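Local coordinates for protein CsuE (Acinetobacter baumannii, PDB 6FJY), which probably forms the tip adhesin subunit of archaic chaperone-usher Csu pili and is bound here to the chaperone CsuC, at residues G8-S13 with G171-T176; A70-S75 with F106-P111; I183-V188 with S204-R209; L266-N271 with Q281-T286. All blocks are in the same frame, centred on the assembly; numbering follows the deposited sequence.

Interaction 1 (G8-S13 with G171-T176)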
# COMPACT_ATOMS: atom_id res chain seq x y z
N GLY B 8 -24.21 -4.98 1.45
CA GLY B 8 -23.00 -4.75 2.20
C GLY B 8 -21.75 -5.33 1.55
O GLY B 8 -21.81 -6.31 0.80
N THR B 9 -20.62 -4.70 1.84
CA THR B 9 -19.35 -5.11 1.28
C THR B 9 -18.32 -5.18 2.40
O THR B 9 -18.23 -4.27 3.23
CB THR B 9 -18.88 -4.16 0.18
OG1 THR B 9 -19.98 -3.87 -0.69
CG2 THR B 9 -17.76 -4.79 -0.63
N SER B 10 -17.58 -6.28 2.42
CA SER B 10 -16.46 -6.47 3.32
C SER B 10 -15.19 -6.50 2.49
O SER B 10 -15.18 -6.98 1.34
CB SER B 10 -16.61 -7.77 4.12
OG SER B 10 -17.83 -7.76 4.86
N SER B 11 -14.11 -5.96 3.06
CA SER B 11 -12.86 -5.85 2.34
C SER B 11 -11.69 -6.05 3.29
O SER B 11 -11.70 -5.56 4.42
CB SER B 11 -12.73 -4.48 1.65
OG SER B 11 -11.51 -4.36 0.94
N ILE B 12 -10.68 -6.78 2.82
CA ILE B 12 -9.39 -6.85 3.48
C ILE B 12 -8.33 -6.46 2.47
O ILE B 12 -8.49 -6.64 1.26
CB ILE B 12 -9.09 -8.25 4.06
CG1 ILE B 12 -9.04 -9.29 2.95
CG2 ILE B 12 -10.11 -8.63 5.11
CD1 ILE B 12 -8.61 -10.65 3.44
N SER B 13 -7.24 -5.90 2.98
CA SER B 13 -6.12 -5.49 2.16
C SER B 13 -4.86 -6.16 2.67
O SER B 13 -4.57 -6.12 3.87
CB SER B 13 -5.97 -3.96 2.16
OG SER B 13 -7.21 -3.33 1.86
N GLY B 171 -24.02 -10.30 1.24
CA GLY B 171 -22.89 -9.39 1.30
C GLY B 171 -21.81 -9.80 0.33
O GLY B 171 -21.64 -10.98 0.02
N SER B 172 -21.08 -8.81 -0.17
CA SER B 172 -19.99 -9.07 -1.08
C SER B 172 -18.66 -9.05 -0.34
O SER B 172 -18.51 -8.42 0.71
CB SER B 172 -19.99 -8.05 -2.22
OG SER B 172 -21.14 -8.23 -3.02
N LEU B 173 -17.69 -9.78 -0.88
CA LEU B 173 -16.38 -9.94 -0.29
C LEU B 173 -15.35 -9.53 -1.33
O LEU B 173 -15.44 -9.93 -2.50
CB LEU B 173 -16.12 -11.38 0.16
CG LEU B 173 -16.95 -11.88 1.35
CD1 LEU B 173 -16.56 -13.30 1.78
CD2 LEU B 173 -16.78 -10.91 2.50
N SER B 174 -14.38 -8.73 -0.90
CA SER B 174 -13.31 -8.24 -1.75
C SER B 174 -11.99 -8.30 -1.00
O SER B 174 -11.93 -8.04 0.21
CB SER B 174 -13.57 -6.80 -2.23
OG SER B 174 -12.46 -6.32 -2.94
N ILE B 175 -10.94 -8.62 -1.74
CA ILE B 175 -9.58 -8.63 -1.23
C ILE B 175 -8.76 -7.69 -2.09
O ILE B 175 -8.58 -7.95 -3.29
CB ILE B 175 -8.94 -10.03 -1.27
CG1 ILE B 175 -9.83 -11.07 -0.60
CG2 ILE B 175 -7.54 -10.00 -0.65
CD1 ILE B 175 -9.25 -12.45 -0.70
N THR B 176 -8.22 -6.65 -1.49
CA THR B 176 -7.33 -5.76 -2.21
C THR B 176 -5.90 -6.19 -1.96
O THR B 176 -5.44 -6.25 -0.82
CB THR B 176 -7.55 -4.30 -1.81
OG1 THR B 176 -8.93 -3.96 -2.02
CG2 THR B 176 -6.68 -3.40 -2.71
O HOH W 1 -19.68 -8.51 3.21

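Interaction 2 (A70-S75 with F106-P111)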
# COMPACT_ATOMS: atom_id res chain seq x y z
N ALA B 70 -9.54 -18.56 -1.00
CA ALA B 70 -9.67 -18.22 0.40
C ALA B 70 -10.46 -19.30 1.12
O ALA B 70 -11.25 -20.03 0.52
CB ALA B 70 -10.35 -16.86 0.59
N ILE B 71 -10.22 -19.38 2.42
CA ILE B 71 -10.98 -20.22 3.33
C ILE B 71 -11.90 -19.31 4.12
O ILE B 71 -11.47 -18.26 4.60
CB ILE B 71 -10.04 -21.00 4.28
CG1 ILE B 71 -8.95 -21.74 3.50
CG2 ILE B 71 -10.84 -21.93 5.17
CD1 ILE B 71 -9.44 -22.97 2.76
N ILE B 72 -13.17 -19.70 4.26
CA ILE B 72 -14.14 -18.95 5.04
C ILE B 72 -14.56 -19.80 6.24
O ILE B 72 -14.86 -20.98 6.09
CB ILE B 72 -15.37 -18.56 4.20
CG1 ILE B 72 -14.95 -17.88 2.91
CG2 ILE B 72 -16.28 -17.65 5.02
CD1 ILE B 72 -14.00 -16.72 3.12
N LEU B 73 -14.61 -19.17 7.42
CA LEU B 73 -14.92 -19.84 8.68
C LEU B 73 -15.94 -19.03 9.46
O LEU B 73 -16.13 -17.84 9.21
CB LEU B 73 -13.64 -20.08 9.50
CG LEU B 73 -12.51 -20.82 8.77
CD1 LEU B 73 -11.54 -19.84 8.14
CD2 LEU B 73 -11.77 -21.79 9.68
N ASP B 74 -16.56 -19.68 10.46
CA ASP B 74 -17.89 -19.31 10.94
C ASP B 74 -17.96 -18.75 12.36
O ASP B 74 -19.06 -18.72 12.92
CB ASP B 74 -18.82 -20.53 10.87
CG ASP B 74 -18.43 -21.64 11.85
OD1 ASP B 74 -17.58 -21.44 12.75
OD2 ASP B 74 -18.97 -22.74 11.67
N SER B 75 -16.83 -18.36 12.96
CA SER B 75 -16.75 -17.69 14.27
C SER B 75 -16.43 -18.66 15.40
O SER B 75 -15.97 -18.22 16.46
CB SER B 75 -18.00 -16.88 14.66
OG SER B 75 -19.15 -17.68 14.79
N PHE B 106 -17.57 -13.71 10.77
CA PHE B 106 -16.96 -14.79 10.02
C PHE B 106 -15.50 -14.42 9.80
O PHE B 106 -15.06 -13.31 10.09
CB PHE B 106 -17.67 -15.04 8.68
CG PHE B 106 -18.94 -15.84 8.80
CD1 PHE B 106 -19.41 -16.27 10.03
CD2 PHE B 106 -19.68 -16.16 7.66
CE1 PHE B 106 -20.58 -17.00 10.14
CE2 PHE B 106 -20.85 -16.91 7.75
CZ PHE B 106 -21.31 -17.33 9.00
N TYR B 107 -14.74 -15.38 9.30
CA TYR B 107 -13.32 -15.17 9.10
C TYR B 107 -12.97 -15.56 7.68
O TYR B 107 -13.58 -16.46 7.10
CB TYR B 107 -12.49 -15.96 10.12
CG TYR B 107 -12.79 -15.53 11.53
CD1 TYR B 107 -12.18 -14.40 12.07
CD2 TYR B 107 -13.69 -16.22 12.33
CE1 TYR B 107 -12.46 -13.98 13.37
CE2 TYR B 107 -13.97 -15.81 13.63
CZ TYR B 107 -13.36 -14.69 14.14
OH TYR B 107 -13.66 -14.31 15.43
N ILE B 108 -11.99 -14.86 7.13
CA ILE B 108 -11.42 -15.20 5.84
C ILE B 108 -9.95 -15.47 6.09
O ILE B 108 -9.31 -14.79 6.90
CB ILE B 108 -11.65 -14.08 4.80
CG1 ILE B 108 -10.97 -14.40 3.47
CG2 ILE B 108 -11.21 -12.73 5.34
CD1 ILE B 108 -11.47 -13.52 2.33
N ARG B 109 -9.42 -16.49 5.43
CA ARG B 109 -8.03 -16.85 5.56
C ARG B 109 -7.49 -17.16 4.17
O ARG B 109 -8.13 -17.88 3.40
CB ARG B 109 -7.86 -18.04 6.51
CG ARG B 109 -6.51 -18.71 6.49
CD ARG B 109 -6.64 -20.13 7.03
NE ARG B 109 -7.26 -20.14 8.36
CZ ARG B 109 -7.84 -21.21 8.89
NH1 ARG B 109 -7.89 -22.34 8.20
NH2 ARG B 109 -8.38 -21.14 10.10
N LEU B 110 -6.34 -16.58 3.85
CA LEU B 110 -5.64 -16.85 2.61
C LEU B 110 -4.40 -17.66 2.91
O LEU B 110 -3.52 -17.20 3.64
CB LEU B 110 -5.27 -15.55 1.89
CG LEU B 110 -6.38 -14.51 1.77
CD1 LEU B 110 -5.83 -13.15 1.31
CD2 LEU B 110 -7.42 -15.01 0.81
N PRO B 111 -4.30 -18.86 2.38
CA PRO B 111 -3.11 -19.68 2.63
C PRO B 111 -2.01 -19.46 1.62
O PRO B 111 -2.09 -18.61 0.73
CB PRO B 111 -3.65 -21.11 2.50
CG PRO B 111 -4.71 -20.97 1.44
CD PRO B 111 -5.36 -19.63 1.69

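Interaction 3 (I183-V188 with S204-R209)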
# COMPACT_ATOMS: atom_id res chain seq x y z
N ILE B 183 13.78 -4.51 0.05
CA ILE B 183 15.13 -4.08 -0.31
C ILE B 183 16.14 -4.89 0.49
O ILE B 183 16.00 -5.05 1.70
CB ILE B 183 15.35 -2.59 -0.04
CG1 ILE B 183 14.27 -1.73 -0.71
CG2 ILE B 183 16.75 -2.18 -0.49
CD1 ILE B 183 14.27 -0.31 -0.20
N LEU B 184 17.19 -5.36 -0.19
CA LEU B 184 18.30 -6.05 0.45
C LEU B 184 19.60 -5.45 -0.07
O LEU B 184 19.89 -5.54 -1.27
CB LEU B 184 18.24 -7.55 0.17
CG LEU B 184 19.23 -8.43 0.95
CD1 LEU B 184 19.14 -8.15 2.45
CD2 LEU B 184 18.96 -9.90 0.65
N ALA B 185 20.37 -4.84 0.83
CA ALA B 185 21.62 -4.16 0.49
C ALA B 185 22.66 -4.49 1.55
O ALA B 185 22.60 -3.97 2.67
CB ALA B 185 21.42 -2.65 0.36
N GLN B 186 23.62 -5.34 1.20
CA GLN B 186 24.65 -5.78 2.12
C GLN B 186 25.83 -4.80 2.14
O GLN B 186 25.95 -3.92 1.28
CB GLN B 186 25.13 -7.18 1.74
CG GLN B 186 24.03 -8.22 1.62
CD GLN B 186 23.52 -8.72 2.97
OE1 GLN B 186 22.79 -8.01 3.67
NE2 GLN B 186 23.90 -9.94 3.33
N ASP B 187 26.69 -4.96 3.14
CA ASP B 187 27.90 -4.16 3.24
C ASP B 187 28.84 -4.43 2.07
O ASP B 187 28.89 -5.54 1.52
CB ASP B 187 28.66 -4.46 4.54
CG ASP B 187 27.87 -4.13 5.77
OD1 ASP B 187 27.01 -3.23 5.71
OD2 ASP B 187 28.13 -4.77 6.81
N VAL B 188 29.60 -3.39 1.70
CA VAL B 188 30.74 -3.52 0.81
C VAL B 188 32.00 -3.58 1.67
O VAL B 188 32.38 -2.58 2.30
CB VAL B 188 30.82 -2.36 -0.19
CG1 VAL B 188 32.09 -2.47 -1.00
CG2 VAL B 188 29.61 -2.36 -1.11
N SER B 204 29.95 -5.32 -5.99
CA SER B 204 28.88 -5.93 -5.22
C SER B 204 27.54 -5.69 -5.91
O SER B 204 27.50 -5.41 -7.11
CB SER B 204 28.85 -5.38 -3.80
OG SER B 204 28.03 -6.16 -2.94
N SER B 205 26.45 -5.79 -5.17
CA SER B 205 25.12 -5.64 -5.74
C SER B 205 24.10 -5.40 -4.64
O SER B 205 24.33 -5.70 -3.47
CB SER B 205 24.71 -6.88 -6.56
OG SER B 205 24.16 -7.87 -5.71
N MET B 206 22.96 -4.87 -5.06
CA MET B 206 21.80 -4.61 -4.22
C MET B 206 20.59 -5.22 -4.92
O MET B 206 20.47 -5.16 -6.14
CB MET B 206 21.62 -3.08 -4.02
CG MET B 206 20.33 -2.65 -3.37
SD MET B 206 20.10 -0.87 -3.38
CE MET B 206 21.75 -0.40 -3.09
N GLY B 207 19.69 -5.80 -4.13
CA GLY B 207 18.52 -6.48 -4.67
C GLY B 207 17.22 -5.89 -4.16
O GLY B 207 17.10 -5.53 -2.99
N ILE B 208 16.23 -5.81 -5.06
CA ILE B 208 14.92 -5.26 -4.74
C ILE B 208 13.85 -6.18 -5.34
O ILE B 208 13.79 -6.35 -6.56
CB ILE B 208 14.73 -3.82 -5.24
CG1 ILE B 208 15.76 -2.90 -4.59
CG2 ILE B 208 13.31 -3.32 -4.96
CD1 ILE B 208 15.58 -1.44 -4.94
N ARG B 209 13.02 -6.76 -4.47
CA ARG B 209 11.91 -7.60 -4.87
C ARG B 209 10.65 -6.77 -4.72
O ARG B 209 10.24 -6.45 -3.60
CB ARG B 209 11.85 -8.86 -4.01
CG ARG B 209 13.19 -9.60 -3.92
CD ARG B 209 13.18 -10.69 -2.84
NE ARG B 209 12.05 -11.59 -2.98
CZ ARG B 209 11.15 -11.83 -2.03
NH1 ARG B 209 11.27 -11.25 -0.84
NH2 ARG B 209 10.15 -12.67 -2.25

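Interaction 4 (L266-N271 with Q281-T286)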
# COMPACT_ATOMS: atom_id res chain seq x y z
N LEU B 266 13.67 0.35 -14.32
CA LEU B 266 13.61 -0.28 -15.63
C LEU B 266 14.97 -0.64 -16.22
O LEU B 266 15.01 -1.31 -17.26
CB LEU B 266 12.87 0.65 -16.61
CG LEU B 266 11.34 0.68 -16.76
CD1 LEU B 266 10.58 0.27 -15.51
CD2 LEU B 266 10.91 2.07 -17.19
N ASN B 267 16.09 -0.26 -15.59
CA ASN B 267 17.39 -0.29 -16.27
C ASN B 267 18.48 -1.01 -15.47
O ASN B 267 19.60 -0.52 -15.36
CB ASN B 267 17.90 1.11 -16.59
CG ASN B 267 17.44 1.60 -17.94
OD1 ASN B 267 17.38 2.80 -18.19
ND2 ASN B 267 17.10 0.66 -18.81
N ALA B 268 18.18 -2.20 -14.95
CA ALA B 268 19.24 -3.03 -14.38
C ALA B 268 18.77 -4.44 -14.07
O ALA B 268 17.98 -4.62 -13.13
CB ALA B 268 19.79 -2.42 -13.10
N THR B 269 19.24 -5.43 -14.83
CA THR B 269 19.06 -6.85 -14.53
C THR B 269 17.67 -7.18 -13.97
O THR B 269 17.53 -7.50 -12.79
CB THR B 269 20.13 -7.31 -13.54
OG1 THR B 269 21.40 -6.80 -13.97
CG2 THR B 269 20.18 -8.85 -13.48
N ILE B 270 16.65 -7.06 -14.81
CA ILE B 270 15.28 -7.33 -14.40
C ILE B 270 14.69 -8.29 -15.42
O ILE B 270 14.50 -7.93 -16.59
CB ILE B 270 14.44 -6.05 -14.27
CG1 ILE B 270 12.94 -6.37 -14.22
CG2 ILE B 270 14.78 -5.06 -15.38
CD1 ILE B 270 12.05 -5.13 -14.27
N ASN B 271 14.43 -9.52 -15.00
CA ASN B 271 14.05 -10.59 -15.91
C ASN B 271 12.54 -10.73 -16.11
O ASN B 271 12.09 -10.80 -17.25
CB ASN B 271 14.65 -11.91 -15.42
CG ASN B 271 15.04 -11.86 -13.96
OD1 ASN B 271 15.49 -10.83 -13.45
ND2 ASN B 271 14.87 -12.98 -13.26
N GLN B 281 14.54 -6.84 -9.08
CA GLN B 281 15.60 -6.07 -9.71
C GLN B 281 16.87 -6.27 -8.90
O GLN B 281 16.82 -6.38 -7.67
CB GLN B 281 15.23 -4.58 -9.82
CG GLN B 281 14.16 -4.23 -10.87
CD GLN B 281 12.74 -4.58 -10.42
OE1 GLN B 281 12.03 -5.33 -11.10
NE2 GLN B 281 12.33 -4.04 -9.28
N ASN B 282 17.99 -6.34 -9.59
CA ASN B 282 19.30 -6.44 -8.96
C ASN B 282 20.19 -5.41 -9.63
O ASN B 282 20.20 -5.29 -10.85
CB ASN B 282 19.89 -7.85 -9.07
CG ASN B 282 19.31 -8.82 -8.04
OD1 ASN B 282 19.64 -8.76 -6.85
ND2 ASN B 282 18.45 -9.71 -8.50
N TYR B 283 20.93 -4.67 -8.81
CA TYR B 283 21.72 -3.53 -9.26
C TYR B 283 23.17 -3.82 -8.91
O TYR B 283 23.52 -3.92 -7.73
CB TYR B 283 21.22 -2.23 -8.60
CG TYR B 283 19.76 -1.95 -8.88
CD1 TYR B 283 18.75 -2.49 -8.08
CD2 TYR B 283 19.39 -1.14 -9.95
CE1 TYR B 283 17.40 -2.23 -8.34
CE2 TYR B 283 18.05 -0.89 -10.23
CZ TYR B 283 17.07 -1.44 -9.42
OH TYR B 283 15.75 -1.18 -9.68
N VAL B 284 23.99 -3.97 -9.93
CA VAL B 284 25.41 -4.25 -9.75
C VAL B 284 26.15 -2.92 -9.74
O VAL B 284 25.85 -2.02 -10.52
CB VAL B 284 25.92 -5.19 -10.86
CG1 VAL B 284 27.43 -5.36 -10.79
CG2 VAL B 284 25.25 -6.53 -10.74
N PHE B 285 27.10 -2.80 -8.81
CA PHE B 285 27.85 -1.56 -8.66
C PHE B 285 29.25 -1.88 -8.16
O PHE B 285 29.47 -2.86 -7.44
CB PHE B 285 27.15 -0.57 -7.72
CG PHE B 285 27.02 -1.04 -6.30
CD1 PHE B 285 25.96 -1.86 -5.91
CD2 PHE B 285 27.92 -0.62 -5.32
CE1 PHE B 285 25.84 -2.29 -4.59
CE2 PHE B 285 27.79 -1.03 -4.00
CZ PHE B 285 26.75 -1.87 -3.64
N THR B 286 30.19 -1.03 -8.56
CA THR B 286 31.58 -1.16 -8.14
C THR B 286 31.93 0.01 -7.24
O THR B 286 31.63 1.17 -7.55
CB THR B 286 32.51 -1.21 -9.35
OG1 THR B 286 32.15 -2.32 -10.19
CG2 THR B 286 33.96 -1.37 -8.91
O HOH W 2 23.04 -4.34 -13.09

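Interaction 1 (G8-S13 with G171-T176)
Ile12 places CG1 between its backbone N and carbonyl carbon (chi1 62°), while Ile175 places CG1 anti to its carbonyl carbon (chi1 -52°), which leaves its CG2 anti to the backbone N. The two side chains then lie side by side, pointing the same way off one face of the sheet. CG1 of Ile12 touches CG2 of Ile175 at 4.0 Å. On the same face Leu173 brings its CD2 branch to Ser10 CB, 3.5 Å away. The opposite face is polar and carries Thr9, Ser11 and Ser13 beside Ser172, Ser174 and Thr176. Across it OG of Ser13 rests against CB of Thr176 at 3.8 Å.

The strands run parallel, an arrangement known from immunoglobulin-like sandwiches, where a first and a last strand can pair this way. Here strand 9-15 joins the edge of strand 167-189, whose other side bonds to strand 119-136. Five backbone hydrogen bonds alternate along the pair. They begin with Ser172 N to Gly8 O at 2.8 Å and end with Thr176 N to Ile12 O at 2.8 Å.

Ser172 O takes two donors. Ser10 N reaches it at 2.9 Å, and a water gives it a second bond at 2.8 Å. The same water is hydrogen-bonded to Ser10 OG at 2.6 Å. The apolar face carrying Ile12, Leu173 and Ile175 packs on Phe29, Phe59 and Ile108.

Interaction 2 (A70-S75 with F106-P111)
Ile71 and Arg109 form a hydrogen-bonded antiparallel pair in which both amides are satisfied. Ile71 N gives an almost straight bond to Arg109 O (2.8 Å, 177° at the hydrogen), and Arg109 N returns one to Ile71 O. Both donors lie in the carbonyl planes. Leu73 and Tyr107 exchange the next two bonds, but Tyr107 N stands above the plane of the Leu73 carbonyl, 2.8 Å from its O. Backbone groups turned away from the pair are also used: Ile72 bonds with Ile80, Ile108 with Ser27 and Phe106 with Phe29.

Arg109 has CG anti to its backbone N (chi1 167°) and bends at chi3, which brings its guanidinium to Leu73. Leu73 CD1 lies over one face of it, and CD2 meets NH2 at 3.5 Å. In the non-hydrogen-bonded pair, the Ile72 and Ile108 side chains cross at a slant, CD1 of Ile72 3.8 Å from CG1 of Ile108.

Asp74 OD2 takes a salt bridge from Lys86 and a hydrogen bond with Tyr50, and OD1 accepts from Asn76 N. In this antiparallel sheet 103-110 lies between 71-73 and 24-31. Through Ile108 and Leu110 it packs on strand 167-189, as the facing sheets of a beta sandwich do.

Interaction 3 (I183-V188 with S204-R209)
The strands run antiparallel, their short segments at 169°, and Leu184 and Gly207 form a hydrogen-bonded pair with two well-directed bonds. Leu184 N reaches Gly207 O at 2.8 Å, and Gly207 N reaches Leu184 O at 2.9 Å.

Ile183, Ala185, Met206 and Ile208 share one face of the sheet. Ile183 has CG2 anti to its backbone N, and this branch meets Ile208 CG1 at 4.3 Å, a light contact. Met206 does more of the work. With CG anti to the backbone N (chi1 170°), Met206 CG lies 3.9 Å from Ala185 CB. The bend at chi3 (-38°) then brings CE to 4.1 Å from the same CB. CG of Met206 also lies 3.6 Å from Leu184 O. On the other face Gly207 has no side chain, and the outer part of the Leu184 side chain turns from the partner strand, though CB stays close to Gly207 O.

After Ala185 the backbones part. Contact returns only at Val188, where CG2 touches Ser204 CB at 4.1 Å.

Strand 202-210 has strand 279-290 on its other side, while Met206 and Ile208 pack on Val308 and Val310 of strand 303-311. Beyond the split, Val188 pairs antiparallel with a strand of the CsuC chain, so the sheet continues into the chaperone. Phe112 of CsuC packs on Ala185 and Val188. This is consistent with the donor-strand complementation by which chaperones of this pathway complete a pilin fold, here alongside strand 167-189.

Interaction 4 (L266-N271 with Q281-T286)
A loop between strands 263-264 and 279-290 folds back along the start of the latter strand, in the pilin-like half of the protein. Ala268 puts its CB against the Tyr283 ring, 3.4 Å from CD2. Next to it, Thr269 CB touches Asn282 O, also at 3.4 Å. Thr269 O accepts a weak hydrogen bond from Asn282 N, at 3.4 Å.

Ile270 has CG1 anti to its backbone N (chi1 165°) and runs alongside Gln281, the two side chains pointing the same way. Its CD1 lies 3.2 Å from Gln281 OE1, a tight meeting of a methyl with an amide oxygen. OE1 also has a weak hydrogen bond with Thr279 OG1. Gln281 is bent at chi2 (77°), which brings the amide beside the isoleucine. The amide nitrogen NE2 bonds to Tyr216 OH, and Tyr283 OH bonds to the same hydroxyl. Tyr216 therefore ties together two side chains that meet the loop.

A water is hydrogen-bonded to Thr269 OG1 at 3.1 Å and accepts a weak bond from Val284 N. With one weak direct hydrogen bond and a partly weak water bridge, the two segments meet chiefly through van der Waals contacts.

How the interactions relate
The contacts fall into two groups. Interactions 1 and 2 lie in one half, their centres 12 Å apart, and touch through Ile175 with Leu110 and Ile12 with Ile108. Interaction 2 is nested in the chain loop that interaction 1 closes. Interactions 3 and 4 follow in series in the other half, their centres 10 Å apart, joined by probable backbone hydrogen bonds such as Ile208 O to Gln281 N. The centres of interactions 1 and 3 are 36 Å apart, yet both use the long, broken strand 167-189. That strand links the halves. The layout fits a two-domain tip adhesin, with an N-terminal adhesin half and a C-terminal pilin half bound by CsuC.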